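Putative methyl-accepting chemotaxis protein (PDB 6DB1) probably senses chemical signals as a bacterial chemoreceptor, through an extracytoplasmic four-helix ligand-binding domain that pairs with a second copy of itself. Local coordinates at residues E61-K66 with S88-L93; Q103-Q106 with A112-E115; D14-R19 with K71-G76; D43-I46 with T50-F53. All blocks are in the same frame, centred on the assembly; numbering follows the deposited sequence. Where two conformers were deposited one is given.

Interaction 1. Residues E61-K66 with S88-L93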
loop_
_atom_site.group_PDB
_atom_site.type_symbol
_atom_site.label_atom_id
_atom_site.label_comp_id
_atom_site.label_asym_id
_atom_site.label_seq_id
_atom_site.Cartn_x
_atom_site.Cartn_y
_atom_site.Cartn_z
ATOM N N GLU A 61 15.188 -4.593 -1.422
ATOM C CA GLU A 61 16.050 -3.536 -0.931
ATOM C C GLU A 61 15.220 -2.280 -0.603
ATOM O O GLU A 61 15.508 -1.608 0.391
ATOM C CB GLU A 61 17.168 -3.237 -1.925
ATOM C CG GLU A 61 18.538 -3.358 -1.306
ATOM C CD GLU A 61 18.750 -2.445 -0.116
ATOM O OE1 GLU A 61 19.562 -2.802 0.760
ATOM O OE2 GLU A 61 18.108 -1.372 -0.070
ATOM N N ASN A 62 14.188 -1.974 -1.396
ATOM C CA ASN A 62 13.338 -0.793 -1.125
ATOM C C ASN A 62 12.519 -1.015 0.162
ATOM O O ASN A 62 12.284 -0.069 0.924
ATOM C CB ASN A 62 12.432 -0.447 -2.310
ATOM C CG ASN A 62 13.155 0.191 -3.479
ATOM O OD1 ASN A 62 14.278 0.679 -3.344
ATOM N ND2 ASN A 62 12.493 0.240 -4.626
HETATM N N MSE A 63 12.089 -2.258 0.393
HETATM C CA MSE A 63 11.312 -2.618 1.581
HETATM C C MSE A 63 12.167 -2.463 2.823
HETATM O O MSE A 63 11.701 -1.998 3.864
HETATM C CB MSE A 63 10.852 -4.058 1.377
HETATM C CG MSE A 63 9.663 -4.475 2.242
HETATM SE SE MSE A 63 9.088 -6.301 1.754
HETATM C CE MSE A 63 8.380 -6.799 3.525
ATOM N N ARG A 64 13.432 -2.856 2.708
ATOM C CA ARG A 64 14.398 -2.762 3.797
ATOM C C ARG A 64 14.693 -1.280 4.077
ATOM O O ARG A 64 14.767 -0.873 5.245
ATOM C CB ARG A 64 15.681 -3.508 3.423
ATOM C CG ARG A 64 16.696 -3.600 4.550
ATOM C CD ARG A 64 18.037 -4.129 4.074
ATOM N NE ARG A 64 17.971 -5.414 3.394
ATOM C CZ ARG A 64 17.878 -6.608 3.995
ATOM N NH1 ARG A 64 17.717 -6.695 5.305
ATOM N NH2 ARG A 64 17.969 -7.718 3.280
ATOM N N GLN A 65 14.875 -0.482 3.018
ATOM C CA GLN A 65 15.130 0.955 3.176
ATOM C C GLN A 65 13.916 1.640 3.819
ATOM O O GLN A 65 14.086 2.555 4.620
ATOM C CB GLN A 65 15.458 1.630 1.840
ATOM C CG GLN A 65 15.596 3.149 1.938
ATOM C CD GLN A 65 16.677 3.583 2.902
ATOM O OE1 GLN A 65 17.698 2.917 3.067
ATOM N NE2 GLN A 65 16.470 4.728 3.532
ATOM N N LYS A 66 12.700 1.240 3.456
ATOM C CA LYS A 66 11.517 1.869 4.037
ATOM C C LYS A 66 11.368 1.481 5.512
ATOM O O LYS A 66 10.942 2.291 6.277
ATOM C CB LYS A 66 10.280 1.587 3.189
ATOM C CG LYS A 66 10.296 2.319 1.858
ATOM C CD LYS A 66 10.455 3.816 2.021
ATOM C CE LYS A 66 10.530 4.558 0.708
ATOM N NZ LYS A 66 10.783 5.993 0.950
ATOM N N SER A 88 7.945 -4.309 14.351
ATOM C CA SER A 88 8.291 -5.718 14.582
ATOM C C SER A 88 7.683 -6.625 13.514
ATOM O O SER A 88 8.337 -7.542 13.066
ATOM C CB SER A 88 7.879 -6.162 15.946
ATOM O OG SER A 88 8.688 -5.535 16.914
ATOM N N ASN A 89 6.445 -6.375 13.121
ATOM C CA ASN A 89 5.792 -7.208 12.096
ATOM C C ASN A 89 6.413 -6.918 10.723
ATOM O O ASN A 89 6.559 -7.829 9.892
ATOM C CB ASN A 89 4.270 -7.046 12.133
ATOM C CG ASN A 89 3.669 -7.660 13.377
ATOM O OD1 ASN A 89 4.343 -8.400 14.088
ATOM N ND2 ASN A 89 2.398 -7.396 13.628
ATOM N N TRP A 90 6.797 -5.667 10.486
ATOM C CA TRP A 90 7.438 -5.300 9.225
ATOM C C TRP A 90 8.773 -6.042 9.140
ATOM O O TRP A 90 9.080 -6.686 8.142
ATOM C CB TRP A 90 7.671 -3.788 9.175
ATOM C CG TRP A 90 8.052 -3.200 7.850
ATOM C CD1 TRP A 90 8.773 -3.767 6.845
ATOM C CD2 TRP A 90 7.870 -1.824 7.474
ATOM N NE1 TRP A 90 8.960 -2.867 5.831
ATOM C CE2 TRP A 90 8.422 -1.662 6.195
ATOM C CE3 TRP A 90 7.227 -0.740 8.068
ATOM C CZ2 TRP A 90 8.390 -0.448 5.520
ATOM C CZ3 TRP A 90 7.181 0.462 7.401
ATOM C CH2 TRP A 90 7.782 0.607 6.151
ATOM N N GLN A 91 9.561 -5.929 10.215
ATOM C CA GLN A 91 10.905 -6.555 10.263
ATOM C C GLN A 91 10.792 -8.084 10.146
ATOM O O GLN A 91 11.627 -8.715 9.502
ATOM C CB GLN A 91 11.670 -6.126 11.519
ATOM C CG GLN A 91 13.038 -6.792 11.641
ATOM C CD GLN A 91 13.946 -6.104 12.629
ATOM O OE1 GLN A 91 13.915 -4.885 12.785
ATOM N NE2 GLN A 91 14.815 -6.875 13.262
ATOM N N ALA A 92 9.771 -8.679 10.756
ATOM C CA ALA A 92 9.598 -10.125 10.671
ATOM C C ALA A 92 9.266 -10.524 9.223
ATOM O O ALA A 92 9.847 -11.460 8.681
ATOM C CB ALA A 92 8.522 -10.572 11.635
ATOM N N LEU A 93 8.315 -9.818 8.616
ATOM C CA LEU A 93 7.899 -10.112 7.260
ATOM C C LEU A 93 9.116 -10.141 6.333
ATOM O O LEU A 93 9.229 -11.011 5.465
ATOM C CB LEU A 93 6.885 -9.050 6.825
ATOM C CG LEU A 93 6.448 -9.086 5.364
ATOM C CD1 LEU A 93 5.956 -10.470 4.965
ATOM C CD2 LEU A 93 5.370 -8.039 5.124
#
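Trp90 reaches from helix 80-105 to the backbone of helix 54-73, and its indole lies against the turn between Met63 and Lys66. CG stands anti to the backbone N (chi1 -168°), which sends the ring across the gap between the axes of segments 61-66 and 88-93, 10.6 Å apart at closest approach and nearly antiparallel (156°). The six-membered ring meets Lys66: CZ2 comes within 3.5 Å of Lys66 C and CH2 within 3.6 Å of Lys66 O, an oblique approach in which CB of the lysine also touches CZ2. The pyrrole end is turned to Met63, with NE1 3.5 Å from Met63 O. Met63, a selenomethionine, runs past the indole in the opposite direction. In the conformer described, its extended chain carries CE to 3.5 Å from Leu93 CG, where the two side chains cross at about a right angle. Lys66 bends away beyond CB, and its NZ forms a salt bridge with Glu69. Near the middle of the four-helix bundle, the contact is closed by helix 13-46, through Tyr31 against Met63 and Leu93, and by helix 110-144, whose Phe128 packs edge-to-face with Trp90 and also touches Leu93.

Interaction 2. Residues Q103-Q106 with A112-E115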
loop_
_atom_site.group_PDB
_atom_site.type_symbol
_atom_site.label_atom_id
_atom_site.label_comp_id
_atom_site.label_asym_id
_atom_site.label_seq_id
_atom_site.Cartn_x
_atom_site.Cartn_y
_atom_site.Cartn_z
ATOM N N GLN A 103 16.439 -15.889 -1.295
ATOM C CA GLN A 103 17.611 -16.751 -1.249
ATOM C C GLN A 103 17.231 -18.148 -1.765
ATOM O O GLN A 103 18.012 -18.807 -2.471
ATOM C CB GLN A 103 18.192 -16.742 0.167
ATOM C CG GLN A 103 18.803 -15.392 0.540
ATOM C CD GLN A 103 19.344 -15.308 1.951
ATOM O OE1 GLN A 103 18.844 -15.952 2.876
ATOM N NE2 GLN A 103 20.348 -14.461 2.139
ATOM N N LEU A 104 15.999 -18.542 -1.488
ATOM C CA LEU A 104 15.488 -19.843 -1.867
ATOM C C LEU A 104 15.152 -19.845 -3.367
ATOM O O LEU A 104 15.293 -20.863 -4.039
ATOM C CB LEU A 104 14.255 -20.103 -0.994
ATOM C CG LEU A 104 13.986 -21.545 -0.563
ATOM C CD1 LEU A 104 15.210 -22.160 0.103
ATOM C CD2 LEU A 104 12.803 -21.585 0.394
ATOM N N ALA A 105 14.738 -18.706 -3.905
ATOM C CA ALA A 105 14.381 -18.616 -5.327
ATOM C C ALA A 105 15.642 -18.741 -6.192
ATOM O O ALA A 105 15.581 -19.108 -7.371
ATOM C CB ALA A 105 13.662 -17.314 -5.600
ATOM N N GLN A 106 16.779 -18.437 -5.586
ATOM C CA GLN A 106 18.043 -18.502 -6.272
ATOM C C GLN A 106 18.715 -19.865 -6.027
ATOM O O GLN A 106 19.846 -20.053 -6.456
ATOM C CB GLN A 106 18.907 -17.323 -5.812
ATOM C CG GLN A 106 18.321 -15.969 -6.195
ATOM C CD GLN A 106 19.014 -14.790 -5.553
ATOM O OE1 GLN A 106 19.335 -13.807 -6.211
ATOM N NE2 GLN A 106 19.260 -14.878 -4.256
ATOM N N ALA A 112 10.574 -25.810 -1.736
ATOM C CA ALA A 112 11.101 -24.778 -0.871
ATOM C C ALA A 112 10.467 -23.419 -1.207
ATOM O O ALA A 112 9.463 -23.060 -0.610
ATOM C CB ALA A 112 12.607 -24.763 -0.987
ATOM N N TRP A 113 11.019 -22.708 -2.192
ATOM C CA TRP A 113 10.558 -21.345 -2.547
ATOM C C TRP A 113 9.040 -21.269 -2.741
ATOM O O TRP A 113 8.415 -20.334 -2.265
ATOM C CB TRP A 113 11.287 -20.794 -3.783
ATOM C CG TRP A 113 10.541 -19.644 -4.382
ATOM C CD1 TRP A 113 10.491 -18.362 -3.917
ATOM C CD2 TRP A 113 9.658 -19.696 -5.515
ATOM N NE1 TRP A 113 9.654 -17.609 -4.696
ATOM C CE2 TRP A 113 9.130 -18.399 -5.686
ATOM C CE3 TRP A 113 9.274 -20.703 -6.407
ATOM C CZ2 TRP A 113 8.240 -18.087 -6.713
ATOM C CZ3 TRP A 113 8.396 -20.395 -7.424
ATOM C CH2 TRP A 113 7.888 -19.104 -7.572
ATOM N N SER A 114 8.454 -22.200 -3.469
ATOM C CA SER A 114 7.015 -22.134 -3.692
ATOM C C SER A 114 6.260 -22.538 -2.417
ATOM O O SER A 114 5.287 -21.886 -2.050
ATOM C CB SER A 114 6.610 -22.981 -4.870
ATOM O OG SER A 114 5.232 -22.811 -5.171
ATOM N N GLU A 115 6.723 -23.579 -1.728
ATOM C CA GLU A 115 6.037 -24.057 -0.523
ATOM C C GLU A 115 6.221 -23.065 0.639
ATOM O O GLU A 115 5.273 -22.816 1.386
ATOM C CB GLU A 115 6.532 -25.455 -0.148
ATOM C CG GLU A 115 5.551 -26.225 0.720
ATOM C CD GLU A 115 6.135 -26.744 2.021
ATOM O OE1 GLU A 115 6.474 -27.943 2.075
ATOM O OE2 GLU A 115 6.250 -25.949 2.974
#
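Leu104 and Ala112 make the aliphatic part of this contact, which joins the end of helix 80-105 to the beginning of helix 110-144. Leu104 CG and CD2 both close on Ala112 CB, with CD2 at 3.5 Å, while CD1 lies slightly farther from the same methyl. Behind this pair the two chains come close together, since the CA atoms of Leu104 and Trp113 are only 5.2 Å apart. Leu104 CB meets Trp113 CB at 4.1 Å.

A second kind of contact sets an alkyl group on a peptide. Leu104 CD2 sits over the flat face of the Ala112-Trp113 peptide, 3.3 Å from Trp113 N and 3.4 Å from Ala112 C. This is tight packing, and it falls where helix 110-144 makes a wider pi-type turn.

The third kind is a CH-pi interaction. Trp113 holds CG anti to its own N (chi1 162°), which swings the indole alongside Ala105. Ala105 CB then lies over one face of the five-membered ring, 4.1 Å from its centroid and 26° off the normal; the nearest ring atom is CD1, at 3.7 Å. Leu38 and Met42 of helix 13-46 touch both Ala105 and Trp113, so a third helix backs the pair.

No hydrogen bond or salt bridge links the two segments. Apart from the weakly polar CH-pi contact, the helix ends are held together by close apolar fit, in which the methyl groups of Ala105 and Ala112 meet Trp113 and Leu104 respectively.

Interaction 3. Residues D14-R19 with K71-G76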
loop_
_atom_site.group_PDB
_atom_site.type_symbol
_atom_site.label_atom_id
_atom_site.label_comp_id
_atom_site.label_asym_id
_atom_site.label_seq_id
_atom_site.Cartn_x
_atom_site.Cartn_y
_atom_site.Cartn_z
ATOM N N ASP A 14 0.953 17.096 12.265
ATOM C CA ASP A 14 0.286 16.549 11.071
ATOM C C ASP A 14 1.312 16.074 10.033
ATOM O O ASP A 14 1.163 14.985 9.466
ATOM C CB ASP A 14 -0.616 17.569 10.391
ATOM C CG ASP A 14 -1.739 18.013 11.261
ATOM O OD1 ASP A 14 -1.492 18.708 12.258
ATOM O OD2 ASP A 14 -2.888 17.701 10.889
ATOM N N ARG A 15 2.326 16.902 9.766
ATOM C CA ARG A 15 3.349 16.512 8.799
ATOM C C ARG A 15 4.092 15.263 9.253
ATOM O O ARG A 15 4.365 14.412 8.409
ATOM C CB ARG A 15 4.386 17.599 8.535
ATOM C CG ARG A 15 3.886 18.703 7.623
ATOM C CD ARG A 15 5.036 19.598 7.234
ATOM N NE ARG A 15 6.037 18.921 6.418
ATOM C CZ ARG A 15 7.166 19.503 6.026
ATOM N NH1 ARG A 15 8.032 18.849 5.277
ATOM N NH2 ARG A 15 7.426 20.737 6.398
ATOM N N HIS A 16 4.412 15.132 10.538
ATOM C CA HIS A 16 5.178 13.955 10.987
ATOM C C HIS A 16 4.333 12.684 10.804
ATOM O O HIS A 16 4.821 11.674 10.323
ATOM C CB HIS A 16 5.642 14.106 12.443
ATOM C CG HIS A 16 6.614 13.055 12.878
ATOM N ND1 HIS A 16 7.908 13.356 13.238
ATOM C CD2 HIS A 16 6.517 11.704 12.954
ATOM C CE1 HIS A 16 8.548 12.242 13.548
ATOM N NE2 HIS A 16 7.736 11.212 13.361
ATOM N N LEU A 17 3.062 12.724 11.226
ATOM C CA LEU A 17 2.188 11.555 11.065
ATOM C C LEU A 17 2.121 11.175 9.582
ATOM O O LEU A 17 2.294 10.014 9.218
ATOM C CB LEU A 17 0.777 11.865 11.573
ATOM C CG LEU A 17 0.583 11.926 13.082
ATOM C CD1 LEU A 17 -0.829 12.384 13.416
ATOM C CD2 LEU A 17 0.867 10.578 13.723
ATOM N N VAL A 18 1.883 12.176 8.743
ATOM C CA VAL A 18 1.755 11.953 7.294
ATOM C C VAL A 18 3.056 11.334 6.725
ATOM O O VAL A 18 2.970 10.433 5.879
ATOM C CB VAL A 18 1.343 13.254 6.585
ATOM C CG1 VAL A 18 1.357 13.130 5.070
ATOM C CG2 VAL A 18 -0.019 13.714 7.063
ATOM N N ARG A 19 4.238 11.780 7.164
ATOM C CA ARG A 19 5.479 11.161 6.674
ATOM C C ARG A 19 5.478 9.677 7.073
ATOM O O ARG A 19 5.825 8.830 6.289
ATOM C CB ARG A 19 6.735 11.869 7.206
ATOM C CG ARG A 19 7.051 13.210 6.551
ATOM C CD ARG A 19 8.368 13.835 7.010
ATOM N NE ARG A 19 8.313 14.472 8.329
ATOM C CZ ARG A 19 8.290 15.785 8.543
ATOM N NH1 ARG A 19 8.145 16.245 9.773
ATOM N NH2 ARG A 19 8.420 16.631 7.534
ATOM N N LYS A 71 11.672 3.279 11.145
ATOM C CA LYS A 71 12.294 3.215 12.486
ATOM C C LYS A 71 12.832 4.584 12.924
ATOM O O LYS A 71 12.703 4.963 14.104
ATOM C CB LYS A 71 13.469 2.231 12.491
ATOM C CG LYS A 71 13.088 0.758 12.500
ATOM C CD LYS A 71 14.279 -0.145 12.380
ATOM C CE LYS A 71 13.931 -1.582 12.678
ATOM N NZ LYS A 71 15.020 -2.484 12.249
ATOM N N ALA A 72 13.484 5.283 11.990
ATOM C CA ALA A 72 14.078 6.602 12.253
ATOM C C ALA A 72 13.006 7.635 12.635
ATOM O O ALA A 72 13.313 8.565 13.375
ATOM C CB ALA A 72 14.889 7.057 11.053
ATOM N N LEU A 73 11.766 7.453 12.155
ATOM C CA LEU A 73 10.619 8.370 12.406
ATOM C C LEU A 73 9.793 7.976 13.637
ATOM O O LEU A 73 8.952 8.764 14.065
ATOM C CB LEU A 73 9.657 8.300 11.207
ATOM C CG LEU A 73 10.134 8.868 9.872
ATOM C CD1 LEU A 73 9.073 8.654 8.804
ATOM C CD2 LEU A 73 10.473 10.347 9.975
ATOM N N SER A 74 10.041 6.797 14.213
ATOM C CA SER A 74 9.192 6.238 15.257
ATOM C C SER A 74 9.818 6.280 16.666
ATOM O O SER A 74 11.054 6.211 16.845
ATOM C CB SER A 74 8.839 4.838 14.852
ATOM O OG SER A 74 8.349 4.836 13.508
ATOM N N PRO A 75 8.959 6.352 17.688
ATOM C CA PRO A 75 7.484 6.398 17.521
ATOM C C PRO A 75 6.932 7.778 17.153
ATOM O O PRO A 75 5.824 7.864 16.636
ATOM C CB PRO A 75 6.923 6.081 18.904
ATOM C CG PRO A 75 7.979 6.643 19.817
ATOM C CD PRO A 75 9.259 6.218 19.127
ATOM N N GLY A 76 7.703 8.834 17.390
ATOM C CA GLY A 76 7.174 10.158 17.122
ATOM C C GLY A 76 5.909 10.422 17.948
ATOM O O GLY A 76 5.829 10.038 19.112
#
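Leu73 and His16 bury the largest areas here, and they meet through a side chain on one partner and a backbone carbonyl on the other. His16 NE2 donates to Leu73 O at 2.8 Å with an N-H...O angle of 158°. The oxygen lies at the ring edge, close to the imidazole plane, and the bond uses a lone pair in the carbonyl plane, with a C=O...N angle of 140°. The chi1 of His16 (-170°) carries the ring out from helix 13-46, beside its own carbonyl carbon, and brings NE2 to the end of helix 54-73. This bond restrains the rotation of the imidazole and indicates that NE2 carries a proton.

The contact lies at the end of the bundle that carries the chain termini, where helix 54-73 gives way to the connection leading into helix 80-105. In a regular helix Leu73 O would bond to the N-H four residues on, but that residue is Pro77, which has none; the histidine supplies a donor instead.

Leu73 also makes van der Waals contacts. Its CD1 approaches Arg19 one turn further along helix 13-46, 4.1 Å from Arg19 O and 4.3 Å from Arg19 CB, and the side chain touches Gln20 and Val23 as well. Past a cis peptide bond before Pro75, the chain curls back so that Gly76 CA comes within 3.9 Å of His16 NE2. Gly76 has a positive phi, and with no side chain it lets the turn pass close to the imidazole. Nearby, Arg15 forms a salt bridge with Asp144 of the second subunit.

Interaction 4. Residues D43-I46 with T50-F53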
loop_
_atom_site.group_PDB
_atom_site.type_symbol
_atom_site.label_atom_id
_atom_site.label_comp_id
_atom_site.label_asym_id
_atom_site.label_seq_id
_atom_site.Cartn_x
_atom_site.Cartn_y
_atom_site.Cartn_z
ATOM N N ASP A 43 8.400 -17.719 -13.154
ATOM C CA ASP A 43 7.694 -18.331 -14.269
ATOM C C ASP A 43 8.710 -18.578 -15.384
ATOM O O ASP A 43 8.705 -19.634 -16.004
ATOM C CB ASP A 43 6.558 -17.437 -14.751
ATOM C CG ASP A 43 5.422 -17.343 -13.746
ATOM O OD1 ASP A 43 5.500 -18.014 -12.696
ATOM O OD2 ASP A 43 4.443 -16.617 -14.016
ATOM N N VAL A 44 9.589 -17.596 -15.601
ATOM C CA VAL A 44 10.676 -17.654 -16.604
ATOM C C VAL A 44 11.636 -18.797 -16.242
ATOM O O VAL A 44 12.065 -19.552 -17.120
ATOM C CB VAL A 44 11.437 -16.310 -16.700
ATOM C CG1 VAL A 44 12.724 -16.421 -17.507
ATOM C CG2 VAL A 44 10.561 -15.191 -17.245
ATOM N N LYS A 45 11.989 -18.904 -14.962
ATOM C CA LYS A 45 12.901 -19.954 -14.494
ATOM C C LYS A 45 12.210 -21.319 -14.673
ATOM O O LYS A 45 12.821 -22.272 -15.179
ATOM C CB LYS A 45 13.339 -19.624 -13.061
ATOM C CG LYS A 45 14.366 -20.552 -12.423
ATOM C CD LYS A 45 13.789 -21.842 -11.900
ATOM C CE LYS A 45 14.804 -22.673 -11.144
ATOM N NZ LYS A 45 14.209 -23.928 -10.622
ATOM N N ILE A 46 10.924 -21.387 -14.322
ATOM C CA ILE A 46 10.125 -22.617 -14.450
ATOM C C ILE A 46 9.901 -22.929 -15.940
ATOM O O ILE A 46 9.711 -24.089 -16.319
ATOM C CB ILE A 46 8.801 -22.474 -13.674
ATOM C CG1 ILE A 46 9.054 -22.330 -12.173
ATOM C CG2 ILE A 46 7.868 -23.641 -13.962
ATOM C CD1 ILE A 46 7.880 -21.771 -11.410
ATOM N N THR A 50 16.290 -17.946 -18.470
ATOM C CA THR A 50 17.278 -17.275 -17.610
ATOM C C THR A 50 16.586 -16.138 -16.832
ATOM O O THR A 50 16.359 -15.050 -17.365
ATOM C CB THR A 50 18.455 -16.766 -18.454
ATOM O OG1 THR A 50 18.868 -17.817 -19.332
ATOM C CG2 THR A 50 19.623 -16.293 -17.617
ATOM N N PRO A 51 16.271 -16.371 -15.553
ATOM C CA PRO A 51 15.566 -15.331 -14.803
ATOM C C PRO A 51 16.394 -14.065 -14.526
ATOM O O PRO A 51 17.626 -14.124 -14.467
ATOM C CB PRO A 51 15.233 -16.016 -13.466
ATOM C CG PRO A 51 16.391 -16.955 -13.255
ATOM C CD PRO A 51 16.721 -17.446 -14.650
ATOM N N ASP A 52 15.703 -12.933 -14.414
ATOM C CA ASP A 52 16.327 -11.667 -14.049
ATOM C C ASP A 52 15.814 -11.394 -12.655
ATOM O O ASP A 52 14.622 -11.183 -12.470
ATOM C CB ASP A 52 15.925 -10.508 -14.969
ATOM C CG ASP A 52 16.379 -9.088 -14.362
ATOM O OD1 ASP A 52 17.415 -9.137 -13.704
ATOM O OD2 ASP A 52 15.697 -8.079 -14.645
ATOM N N PHE A 53 16.700 -11.441 -11.668
ATOM C CA PHE A 53 16.310 -11.199 -10.281
ATOM C C PHE A 53 16.551 -9.744 -9.875
ATOM O O PHE A 53 16.107 -9.344 -8.800
ATOM C CB PHE A 53 17.086 -12.108 -9.332
ATOM C CG PHE A 53 16.753 -13.565 -9.488
ATOM C CD1 PHE A 53 15.487 -14.027 -9.168
ATOM C CD2 PHE A 53 17.703 -14.475 -9.926
ATOM C CE1 PHE A 53 15.167 -15.367 -9.310
ATOM C CE2 PHE A 53 17.387 -15.819 -10.053
ATOM C CZ PHE A 53 16.120 -16.262 -9.744
#
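Lys45 and Pro51 bring their CA atoms to 5.3 Å as the chain, leaving the last turn of helix 13-46, doubles back past it without regular secondary structure. Pro51 stands against the helix with one side of its pyrrolidine ring: CB and CG are both 4.1 Å from Lys45 CB, so the aliphatic root of the lysine does the touching. Lys45 then bends at chi2 (-79°), and its amino end leads away from the loop.

Val44 takes the adjoining position. Its CG1 branch, anti to the backbone N, points at the backbone ahead of the proline, 3.9 Å from Thr50 O and 4.0 Å from Pro51 N. The CB of Thr50 points away from the helix, and its backbone carbonyl makes the contact. These are loose van der Waals contacts at the surface, with no hydrogen bond across them.

Within the loop, the same Pro51 CB also lies over one face of the Phe53 ring, 3.8 Å above its plane and offset toward the rim. Between them, Asp52 directs its carboxylate away from the helix, and its OD1 caps the backbone N of Ala54 as helix 54-73 begins.

Together, a proline laid on the outgoing helix and an aspartate capping the incoming one form the bend of an antiparallel helical hairpin, here at the end of the four-helix bundle remote from the chain termini; in related chemoreceptors that end faces away from the membrane.

In the fold
From the N terminus, interaction 3 opens first, on helix 13-46. Before it closes, interaction 4 forms a short loop of its own at the first bend, and residues 61-66 open interaction 1. Residues 71-76 then close interaction 3, and residues 88-93 close interaction 1, so the two cross; they also touch, where Gln91 OE1 probably accepts a hydrogen bond from Lys71 NZ. Interaction 2 follows in series and joins helices 80-105 and 110-144. Interactions 2 and 4 lie at one end of the bundle, where Phe53 packs on Ala105 and Gln106. At the opposite end interaction 3 ties helix 13-46 to the end of helix 54-73, while interaction 1 joins helices 54-73 and 80-105 at mid-bundle.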